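Local coordinates for protein phosphoribosyl-AMP cyclohydrolase (Medicago truncatula, PDB 7BGM) that catalyses the second and third steps of histidine biosynthesis in plants, probably hydrolysing phosphoribosyl-ATP to phosphoribosyl-AMP and then opening the ring of that product, at residues Leu173-Thr176 / Leu177-Glu181; His196-Val199 / Leu200-Leu203; Thr52-Arg56 / Ser57-Leu61. One frame throughout, in Å; residues are numbered along the deposited sequence.

The three contacts sample both catalytic parts of a bifunctional chain. Contact 3 comes first in sequence, in the beta hairpin of strands 52-55 and 60-63, within the cyclohydrolase region. Contacts 1 and 2 follow in the all-helical pyrophosphohydrolase region, on the opposite side of the chain's centre. Contact 1 ends helix 159-178, and contact 2 is one stretch of the next helix, 183-204; their centres lie about 24 Å apart. From contact 3 the centres are about 55 Å away for contact 1 and about 42 Å for contact 2. Contacts 1 and 2 pack against the second subunit, which contact 3 reaches only through a long, weak ion pair.

Contact 1: residues Leu173-Thr176 / Leu177-Glu181; sequences LCET and LENNE
Cys174 O takes the N-H of Glu178 at 2.9 Å in a nearly straight bond (173° at the hydrogen), one of the last i to i+4 bonds before helix 159-178 closes in a Schellman motif. Glu175 O likewise receives Asn179 N at 2.8 Å. The pattern then shifts: Thr176 O is bonded by Glu181 N, 2.9 Å away, while Asn180 N turns back to Leu177 O at 3.2 Å. Asn180, the C-prime residue, permits this reversal through its positive phi. Lys204 of the second subunit donates to Glu181 O and weakly to Thr176 O, placing a positive charge at the carbonyl end of the helix.

Among the side chains, Asn179 folds back beside Glu175 and points the same way, its ND2 3.6 Å from Glu175 CB; amide and carboxylate planes are turned 60° apart, so the two are not stacked. Glu175 has been seen to bind magnesium or zinc, neither of which is bound to it here. Glu181 crosses Thr176 at about a right angle and sets OE2 3.6 Å from Thr176 CG2, while its OE1 forms a salt bridge with Arg185. Glu178 OE1 pairs instead with Arg167 of the second subunit. With chi1 at 70°, Thr176 swings OG1 back along the helix to donate to a lone pair of Leu173 O, in the carbonyl plane, at 2.7 Å.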
ATOM      1  N   LEU A 173     -14.569  18.391  11.021  1.00 39.65           N
ATOM      2  CA  LEU A 173     -14.979  17.305  10.139  1.00 39.00           C
ATOM      3  C   LEU A 173     -16.465  17.018  10.281  1.00 37.84           C
ATOM      4  O   LEU A 173     -17.178  16.841   9.280  1.00 38.39           O
ATOM      5  CB  LEU A 173     -14.165  16.054  10.448  1.00 35.08           C
ATOM      6  CG  LEU A 173     -14.474  14.837   9.582  1.00 35.03           C
ATOM      7  CD1 LEU A 173     -14.054  15.034   8.105  1.00 36.51           C
ATOM      8  CD2 LEU A 173     -13.793  13.620  10.195  1.00 35.25           C
ATOM      9  N   CYS A 174     -16.956  16.987  11.524  1.00 35.32           N
ATOM     10  CA  CYS A 174     -18.385  16.772  11.742  1.00 34.29           C
ATOM     11  C   CYS A 174     -19.215  17.884  11.108  1.00 39.67           C
ATOM     12  O   CYS A 174     -20.286  17.617  10.543  1.00 39.98           O
ATOM     13  CB  CYS A 174     -18.677  16.676  13.240  1.00 35.52           C
ATOM     14  SG  CYS A 174     -18.027  15.197  14.076  1.00 38.66           S
ATOM     15  N   GLU A 175     -18.742  19.143  11.209  1.00 42.94           N
ATOM     16  CA  GLU A 175     -19.477  20.272  10.637  1.00 45.21           C
ATOM     17  C   GLU A 175     -19.684  20.103   9.137  1.00 43.08           C
ATOM     18  O   GLU A 175     -20.701  20.562   8.608  1.00 45.17           O
ATOM     19  CB  GLU A 175     -18.757  21.611  10.889  1.00 50.77           C
ATOM     20  CG  GLU A 175     -18.674  22.133  12.325  1.00 59.67           C
ATOM     21  CD  GLU A 175     -18.002  23.527  12.410  1.00 68.55           C
ATOM     22  OE1 GLU A 175     -17.759  24.167  11.355  1.00 72.90           O
ATOM     23  OE2 GLU A 175     -17.710  23.987  13.529  1.00 70.71           O
ATOM     24  N   THR A 176     -18.735  19.461   8.428  1.00 44.37           N
ATOM     25  CA  THR A 176     -18.888  19.329   6.975  1.00 43.46           C
ATOM     26  C   THR A 176     -20.092  18.464   6.618  1.00 44.01           C
ATOM     27  O   THR A 176     -20.666  18.617   5.530  1.00 44.29           O
ATOM     28  CB  THR A 176     -17.621  18.755   6.310  1.00 40.09           C
ATOM     29  OG1 THR A 176     -17.441  17.370   6.658  1.00 39.63           O
ATOM     30  CG2 THR A 176     -16.371  19.574   6.665  1.00 41.49           C
ATOM     31  N   LEU A 177     -20.488  17.562   7.518  1.00 42.54           N
ATOM     32  CA  LEU A 177     -21.696  16.758   7.376  1.00 42.59           C
ATOM     33  C   LEU A 177     -22.913  17.498   7.913  1.00 42.88           C
ATOM     34  O   LEU A 177     -23.933  17.603   7.229  1.00 43.88           O
ATOM     35  CB  LEU A 177     -21.544  15.426   8.118  1.00 41.58           C
ATOM     36  CG  LEU A 177     -22.725  14.456   8.043  1.00 41.83           C
ATOM     37  CD1 LEU A 177     -22.989  14.022   6.606  1.00 42.88           C
ATOM     38  CD2 LEU A 177     -22.463  13.245   8.930  1.00 43.42           C
ATOM     39  N   GLU A 178     -22.804  18.018   9.136  1.00 41.66           N
ATOM     40  CA  GLU A 178     -23.949  18.671   9.772  1.00 44.27           C
ATOM     41  C   GLU A 178     -24.410  19.899   8.986  1.00 48.15           C
ATOM     42  O   GLU A 178     -25.612  20.183   8.921  1.00 50.54           O
ATOM     43  CB  GLU A 178     -23.576  19.016  11.213  1.00 45.77           C
ATOM     44  CG  GLU A 178     -23.343  17.764  12.059  1.00 50.82           C
ATOM     45  CD  GLU A 178     -22.802  18.033  13.472  1.00 56.68           C
ATOM     46  OE1 GLU A 178     -21.885  18.874  13.629  1.00 57.56           O
ATOM     47  OE2 GLU A 178     -23.301  17.388  14.426  1.00 59.89           O
ATOM     48  N   ASN A 179     -23.480  20.642   8.384  1.00 49.97           N
ATOM     49  CA  ASN A 179     -23.797  21.858   7.647  1.00 54.07           C
ATOM     50  C   ASN A 179     -23.823  21.638   6.139  1.00 51.93           C
ATOM     51  O   ASN A 179     -23.941  22.606   5.382  1.00 54.14           O
ATOM     52  CB  ASN A 179     -22.797  22.960   7.997  1.00 61.81           C
ATOM     53  CG  ASN A 179     -22.819  23.321   9.470  1.00 69.61           C
ATOM     54  OD1 ASN A 179     -23.880  23.358  10.096  1.00 72.21           O
ATOM     55  ND2 ASN A 179     -21.644  23.586  10.032  1.00 72.92           N
ATOM     56  N   ASN A 180     -23.713  20.391   5.688  1.00 50.04           N
ATOM     57  CA  ASN A 180     -23.855  20.055   4.270  1.00 54.29           C
ATOM     58  C   ASN A 180     -22.866  20.844   3.405  1.00 53.64           C
ATOM     59  O   ASN A 180     -23.239  21.506   2.436  1.00 53.59           O
ATOM     60  CB  ASN A 180     -25.298  20.272   3.799  1.00 60.29           C
ATOM     61  CG  ASN A 180     -25.547  19.680   2.431  1.00 66.47           C
ATOM     62  OD1 ASN A 180     -24.764  18.846   1.944  1.00 67.26           O
ATOM     63  ND2 ASN A 180     -26.634  20.101   1.797  1.00 71.61           N
ATOM     64  N   GLU A 181     -21.584  20.768   3.769  1.00 52.23           N
ATOM     65  CA  GLU A 181     -20.527  21.409   2.998  1.00 53.66           C
ATOM     66  C   GLU A 181     -20.121  20.531   1.811  1.00 51.53           C
ATOM     67  O   GLU A 181     -20.481  19.355   1.729  1.00 49.94           O
ATOM     68  CB  GLU A 181     -19.314  21.696   3.885  1.00 56.00           C
ATOM     69  CG  GLU A 181     -19.655  22.448   5.165  1.00 63.67           C
ATOM     70  CD  GLU A 181     -18.440  23.104   5.794  1.00 70.75           C
ATOM     71  OE1 GLU A 181     -17.813  23.955   5.126  1.00 73.97           O
ATOM     72  OE2 GLU A 181     -18.108  22.765   6.952  1.00 73.53           O
TER

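Contact 2: residues His196-Val199 / Leu200-Leu203; sequences HAMV and LLAL
The peptide groups of Ala197 and Met198 are the flat units that meet the following turn of the alpha helix 183-204. Ala197 O takes the N-H of Leu201 at 2.9 Å, and Met198 O takes that of Ala202 at 3.0 Å, each one turn on. The same register continues on both flanks: Leu200 N donates to His196 O at 3.2 Å, and Leu203 N to Val199 O at 3.1 Å. The imidazole of His196 takes no part in the contact with 200-203; its ND1 is bonded to the backbone O of Asp192, a zinc ligand one turn earlier.

Two side-chain carbons also approach Ala197 O. Leu200 CB comes within 3.4 Å of it, and Leu201 CG reaches that oxygen too, at 3.5 Å. Leu201 can do so because its CG sits beside its own backbone N, opposite the carbonyl carbon (chi1 -64°), which lays the branch back along the preceding turn. Leu200 has the other choice, CG anti to the backbone N (chi1 179°), so its branch turns off from the 196-199 turn, and it is CB that meets Ala197 O.

In this helical domain, of the MazG clan, the stretch is buried among several neighbours. Met198 packs on helix 127-140 and Val199 on helix 151-156, while Ala197 meets Met190, and Leu200 meets Thr186, of the second subunit. One helix therefore serves both the interior of its own domain and the dimer interface. Between the side chains the apolar touch is that of Met198 CG and Leu201 CD1, 4.3 Å apart; against the backbone, Leu203 CG lies 3.5 Å from Val199 O.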
ATOM      1  N   HIS A 196      -3.042  15.781  12.560  1.00 33.78           N
ATOM      2  CA  HIS A 196      -2.877  16.038  13.990  1.00 34.60           C
ATOM      3  C   HIS A 196      -2.934  14.743  14.798  1.00 32.64           C
ATOM      4  O   HIS A 196      -2.154  14.558  15.745  1.00 32.29           O
ATOM      5  CB  HIS A 196      -3.926  17.047  14.456  1.00 36.52           C
ATOM      6  CG  HIS A 196      -3.684  18.430  13.934  1.00 41.51           C
ATOM      7  ND1 HIS A 196      -4.232  18.891  12.758  1.00 44.48           N
ATOM      8  CD2 HIS A 196      -2.928  19.443  14.423  1.00 43.03           C
ATOM      9  CE1 HIS A 196      -3.834  20.136  12.549  1.00 44.32           C
ATOM     10  NE2 HIS A 196      -3.045  20.495  13.549  1.00 44.03           N
ATOM     11  N   ALA A 197      -3.817  13.816  14.417  1.00 32.56           N
ATOM     12  CA  ALA A 197      -3.836  12.538  15.109  1.00 32.10           C
ATOM     13  C   ALA A 197      -2.494  11.833  14.959  1.00 33.70           C
ATOM     14  O   ALA A 197      -1.987  11.246  15.918  1.00 35.27           O
ATOM     15  CB  ALA A 197      -4.971  11.660  14.593  1.00 32.08           C
ATOM     16  N   MET A 198      -1.902  11.876  13.757  1.00 32.65           N
ATOM     17  CA  MET A 198      -0.634  11.181  13.572  1.00 30.89           C
ATOM     18  C   MET A 198       0.496  11.804  14.388  1.00 31.87           C
ATOM     19  O   MET A 198       1.454  11.101  14.738  1.00 32.59           O
ATOM     20  CB  MET A 198      -0.294  11.119  12.084  1.00 31.30           C
ATOM     21  CG  MET A 198      -1.126  10.034  11.454  1.00 31.22           C
ATOM     22  SD  MET A 198      -1.029  10.088   9.682  1.00 34.26           S
ATOM     23  CE  MET A 198       0.647   9.507   9.481  1.00 33.50           C
ATOM     24  N   VAL A 199       0.425  13.105  14.686  1.00 32.43           N
ATOM     25  CA  VAL A 199       1.414  13.685  15.596  1.00 34.59           C
ATOM     26  C   VAL A 199       1.273  13.083  16.990  1.00 33.89           C
ATOM     27  O   VAL A 199       2.276  12.756  17.648  1.00 34.46           O
ATOM     28  CB  VAL A 199       1.308  15.222  15.619  1.00 34.56           C
ATOM     29  CG1 VAL A 199       2.343  15.822  16.591  1.00 34.98           C
ATOM     30  CG2 VAL A 199       1.503  15.775  14.207  1.00 34.86           C
ATOM     31  N   LEU A 200       0.031  12.905  17.457  1.00 35.58           N
ATOM     32  CA  LEU A 200      -0.190  12.226  18.735  1.00 34.66           C
ATOM     33  C   LEU A 200       0.303  10.782  18.690  1.00 34.18           C
ATOM     34  O   LEU A 200       0.924  10.304  19.648  1.00 33.88           O
ATOM     35  CB  LEU A 200      -1.675  12.291  19.130  1.00 33.07           C
ATOM     36  CG  LEU A 200      -2.106  11.617  20.439  1.00 33.21           C
ATOM     37  CD1 LEU A 200      -3.328  12.350  21.061  1.00 33.01           C
ATOM     38  CD2 LEU A 200      -2.447  10.146  20.262  1.00 33.96           C
ATOM     39  N   LEU A 201       0.040  10.061  17.585  1.00 33.45           N
ATOM     40  CA  LEU A 201       0.571   8.699  17.485  1.00 33.32           C
ATOM     41  C   LEU A 201       2.085   8.684  17.639  1.00 34.26           C
ATOM     42  O   LEU A 201       2.643   7.798  18.308  1.00 35.25           O
ATOM     43  CB  LEU A 201       0.182   8.062  16.150  1.00 30.38           C
ATOM     44  CG  LEU A 201      -1.301   7.829  15.867  1.00 28.05           C
ATOM     45  CD1 LEU A 201      -1.462   7.078  14.547  1.00 29.81           C
ATOM     46  CD2 LEU A 201      -1.958   7.051  17.007  1.00 30.02           C
ATOM     47  N   ALA A 202       2.771   9.660  17.032  1.00 30.74           N
ATOM     48  CA  ALA A 202       4.226   9.718  17.160  1.00 30.79           C
ATOM     49  C   ALA A 202       4.655   9.898  18.612  1.00 33.85           C
ATOM     50  O   ALA A 202       5.610   9.253  19.077  1.00 37.08           O
ATOM     51  CB  ALA A 202       4.787  10.847  16.301  1.00 31.93           C
ATOM     52  N   LEU A 203       3.964  10.771  19.347  1.00 34.14           N
ATOM     53  CA  LEU A 203       4.295  10.972  20.758  1.00 36.74           C
ATOM     54  C   LEU A 203       4.068   9.706  21.590  1.00 38.59           C
ATOM     55  O   LEU A 203       4.798   9.471  22.570  1.00 39.86           O
ATOM     56  CB  LEU A 203       3.487  12.149  21.320  1.00 37.00           C
ATOM     57  CG  LEU A 203       3.822  13.529  20.742  1.00 38.75           C
ATOM     58  CD1 LEU A 203       2.878  14.607  21.244  1.00 41.15           C
ATOM     59  CD2 LEU A 203       5.287  13.891  21.058  1.00 38.62           C
TER

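Contact 3: residues Thr52-Arg56 / Ser57-Leu61; sequences TFYSR and SRSSL
Tyr54 leaves its strand with CG anti to the backbone N (chi1 -178°), on the same face of the hairpin as Leu61, and its ring then runs along the returning chain. From CB the ring swings out so that CG and CD1 lie beside Ser60 O; CD1 also comes 4.3 Å from Leu61 CD1, an apolar touch. Further out, CE1 is 3.6 Å from Ser60 N, the ring meeting that backbone obliquely. CZ continues to the Ser59 backbone, and OH ends 3.2 Å from Ser59 CA. A water links the tip to the turn: it donates to Arg56 O at 3.1 Å, is hydrogen-bonded to Ser59 OG, and holds Tyr54 OH only weakly.

The ring thus lies along a G1 beta bulge, in which Ser59 and Ser60 both face Ser55, Ser59 having a positive phi. Strands 52-55 and 60-63 form an antiparallel hairpin here. Ser55 and Ser60 are a hydrogen-bonded pair: Ser55 N donates to Ser60 O at 2.7 Å and 170°, while the return bond from Ser60 N to Ser55 O is weak. Tyr54 and Leu61 form the neighbouring non-hydrogen-bonded pair.

Inside the turn, Ser55 OG accepts twice, from Arg58 N at 3.0 Å and from Ser57 OG at 3.2 Å, which ties the loop to the end of the first strand. Farther along, backbone bonds join Phe53 to Trp62, a residue seen to bind AMP, though none is bound to this chain here. Arg56 makes a long, weak ion pair with Asp84 of the second subunit. At the end of strand 52-55 away from the turn, Thr52 crosses the side chain of Leu61 at about a right angle, CG2 of Thr52 3.8 Å from CG of Leu61.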
ATOM      1  N   THR A  52       6.184 -18.651  -0.034  1.00 22.65           N
ATOM      2  CA  THR A  52       7.171 -19.610  -0.516  1.00 25.45           C
ATOM      3  C   THR A  52       7.464 -19.326  -1.981  1.00 25.54           C
ATOM      4  O   THR A  52       6.551 -19.015  -2.763  1.00 24.21           O
ATOM      5  CB  THR A  52       6.649 -21.045  -0.306  1.00 26.07           C
ATOM      6  OG1 THR A  52       6.411 -21.247   1.090  1.00 28.69           O
ATOM      7  CG2 THR A  52       7.661 -22.076  -0.781  1.00 28.62           C
ATOM      8  N   PHE A  53       8.743 -19.453  -2.347  1.00 24.53           N
ATOM      9  CA  PHE A  53       9.262 -19.015  -3.639  1.00 23.72           C
ATOM     10  C   PHE A  53      10.119 -20.118  -4.222  1.00 25.98           C
ATOM     11  O   PHE A  53      10.473 -21.091  -3.544  1.00 29.01           O
ATOM     12  CB  PHE A  53      10.103 -17.727  -3.510  1.00 22.62           C
ATOM     13  CG  PHE A  53       9.339 -16.568  -2.939  1.00 24.52           C
ATOM     14  CD1 PHE A  53       8.626 -15.699  -3.772  1.00 23.20           C
ATOM     15  CD2 PHE A  53       9.329 -16.349  -1.567  1.00 23.36           C
ATOM     16  CE1 PHE A  53       7.880 -14.634  -3.231  1.00 23.43           C
ATOM     17  CE2 PHE A  53       8.607 -15.299  -1.019  1.00 22.76           C
ATOM     18  CZ  PHE A  53       7.895 -14.408  -1.851  1.00 23.28           C
ATOM     19  N   TYR A  54      10.472 -19.950  -5.488  1.00 26.33           N
ATOM     20  CA  TYR A  54      11.495 -20.774  -6.134  1.00 28.02           C
ATOM     21  C   TYR A  54      12.704 -19.906  -6.454  1.00 32.02           C
ATOM     22  O   TYR A  54      12.570 -18.892  -7.141  1.00 33.34           O
ATOM     23  CB  TYR A  54      10.951 -21.388  -7.412  1.00 26.54           C
ATOM     24  CG  TYR A  54      11.907 -22.299  -8.138  1.00 33.89           C
ATOM     25  CD1 TYR A  54      12.070 -23.624  -7.742  1.00 37.97           C
ATOM     26  CD2 TYR A  54      12.632 -21.844  -9.231  1.00 38.61           C
ATOM     27  CE1 TYR A  54      12.934 -24.465  -8.413  1.00 43.01           C
ATOM     28  CE2 TYR A  54      13.509 -22.694  -9.916  1.00 40.46           C
ATOM     29  CZ  TYR A  54      13.651 -23.993  -9.492  1.00 45.72           C
ATOM     30  OH  TYR A  54      14.507 -24.839 -10.164  1.00 51.58           O
ATOM     31  N   SER A  55      13.880 -20.313  -5.989  1.00 35.96           N
ATOM     32  CA  SER A  55      15.109 -19.571  -6.281  1.00 40.51           C
ATOM     33  C   SER A  55      15.668 -20.016  -7.631  1.00 43.26           C
ATOM     34  O   SER A  55      15.993 -21.191  -7.816  1.00 41.93           O
ATOM     35  CB  SER A  55      16.152 -19.766  -5.180  1.00 43.42           C
ATOM     36  OG  SER A  55      17.459 -19.390  -5.626  1.00 45.00           O
ATOM     37  N   ARG A  56      15.775 -19.076  -8.575  1.00 43.81           N
ATOM     38  CA  ARG A  56      16.365 -19.412  -9.867  1.00 50.11           C
ATOM     39  C   ARG A  56      17.836 -19.779  -9.725  1.00 54.73           C
ATOM     40  O   ARG A  56      18.310 -20.721 -10.374  1.00 57.43           O
ATOM     41  CB  ARG A  56      16.185 -18.251 -10.848  1.00 51.20           C
ATOM     42  CG  ARG A  56      14.717 -17.971 -11.164  1.00 53.05           C
ATOM     43  CD  ARG A  56      14.540 -16.765 -12.072  1.00 55.81           C
ATOM     44  NE  ARG A  56      15.042 -15.538 -11.451  1.00 57.79           N
ATOM     45  CZ  ARG A  56      15.129 -14.367 -12.075  1.00 59.51           C
ATOM     46  NH1 ARG A  56      14.737 -14.264 -13.339  1.00 58.87           N
ATOM     47  NH2 ARG A  56      15.600 -13.301 -11.435  1.00 57.33           N
ATOM     48  N   SER A  57      18.576 -19.064  -8.874  1.00 54.90           N
ATOM     49  CA  SER A  57      20.014 -19.329  -8.771  1.00 59.93           C
ATOM     50  C   SER A  57      20.293 -20.655  -8.077  1.00 61.78           C
ATOM     51  O   SER A  57      21.249 -21.356  -8.430  1.00 63.93           O
ATOM     52  CB  SER A  57      20.717 -18.194  -8.028  1.00 61.16           C
ATOM     53  OG  SER A  57      20.232 -18.086  -6.698  1.00 62.61           O
ATOM     54  N   ARG A  58      19.486 -21.016  -7.086  1.00 61.46           N
ATOM     55  CA  ARG A  58      19.692 -22.248  -6.337  1.00 61.67           C
ATOM     56  C   ARG A  58      18.858 -23.408  -6.860  1.00 58.82           C
ATOM     57  O   ARG A  58      19.018 -24.533  -6.377  1.00 59.30           O
ATOM     58  CB  ARG A  58      19.406 -22.015  -4.849  1.00 66.13           C
ATOM     59  CG  ARG A  58      20.339 -20.973  -4.219  1.00 72.83           C
ATOM     60  CD  ARG A  58      20.518 -21.187  -2.722  1.00 78.12           C
ATOM     61  NE  ARG A  58      21.341 -20.142  -2.116  1.00 82.81           N
ATOM     62  CZ  ARG A  58      21.297 -19.806  -0.828  1.00 87.35           C
ATOM     63  NH1 ARG A  58      20.464 -20.430  -0.002  1.00 88.75           N
ATOM     64  NH2 ARG A  58      22.075 -18.833  -0.362  1.00 88.40           N
ATOM     65  N   SER A  59      18.004 -23.164  -7.853  1.00 54.84           N
ATOM     66  CA  SER A  59      17.078 -24.163  -8.386  1.00 54.10           C
ATOM     67  C   SER A  59      16.358 -24.914  -7.266  1.00 48.25           C
ATOM     68  O   SER A  59      16.306 -26.142  -7.249  1.00 47.78           O
ATOM     69  CB  SER A  59      17.803 -25.136  -9.319  1.00 57.94           C
ATOM     70  OG  SER A  59      18.307 -24.457 -10.452  1.00 60.21           O
ATOM     71  N   SER A  60      15.790 -24.165  -6.322  1.00 43.70           N
ATOM     72  CA  SER A  60      15.224 -24.798  -5.139  1.00 42.35           C
ATOM     73  C   SER A  60      14.101 -23.951  -4.545  1.00 37.97           C
ATOM     74  O   SER A  60      14.073 -22.730  -4.694  1.00 38.15           O
ATOM     75  CB  SER A  60      16.312 -25.033  -4.086  1.00 45.49           C
ATOM     76  OG  SER A  60      15.752 -25.369  -2.834  1.00 51.44           O
ATOM     77  N   LEU A  61      13.161 -24.626  -3.894  1.00 36.20           N
ATOM     78  CA  LEU A  61      12.125 -23.942  -3.131  1.00 33.50           C
ATOM     79  C   LEU A  61      12.732 -23.329  -1.877  1.00 31.40           C
ATOM     80  O   LEU A  61      13.666 -23.877  -1.291  1.00 35.29           O
ATOM     81  CB  LEU A  61      11.028 -24.927  -2.737  1.00 40.32           C
ATOM     82  CG  LEU A  61       9.568 -24.578  -2.999  1.00 50.97           C
ATOM     83  CD1 LEU A  61       9.373 -24.299  -4.487  1.00 52.54           C
ATOM     84  CD2 LEU A  61       8.688 -25.725  -2.523  1.00 54.70           C
TER
HETATM   85  O   HOH W   1      16.583 -22.833 -11.916  1.00 58.93           O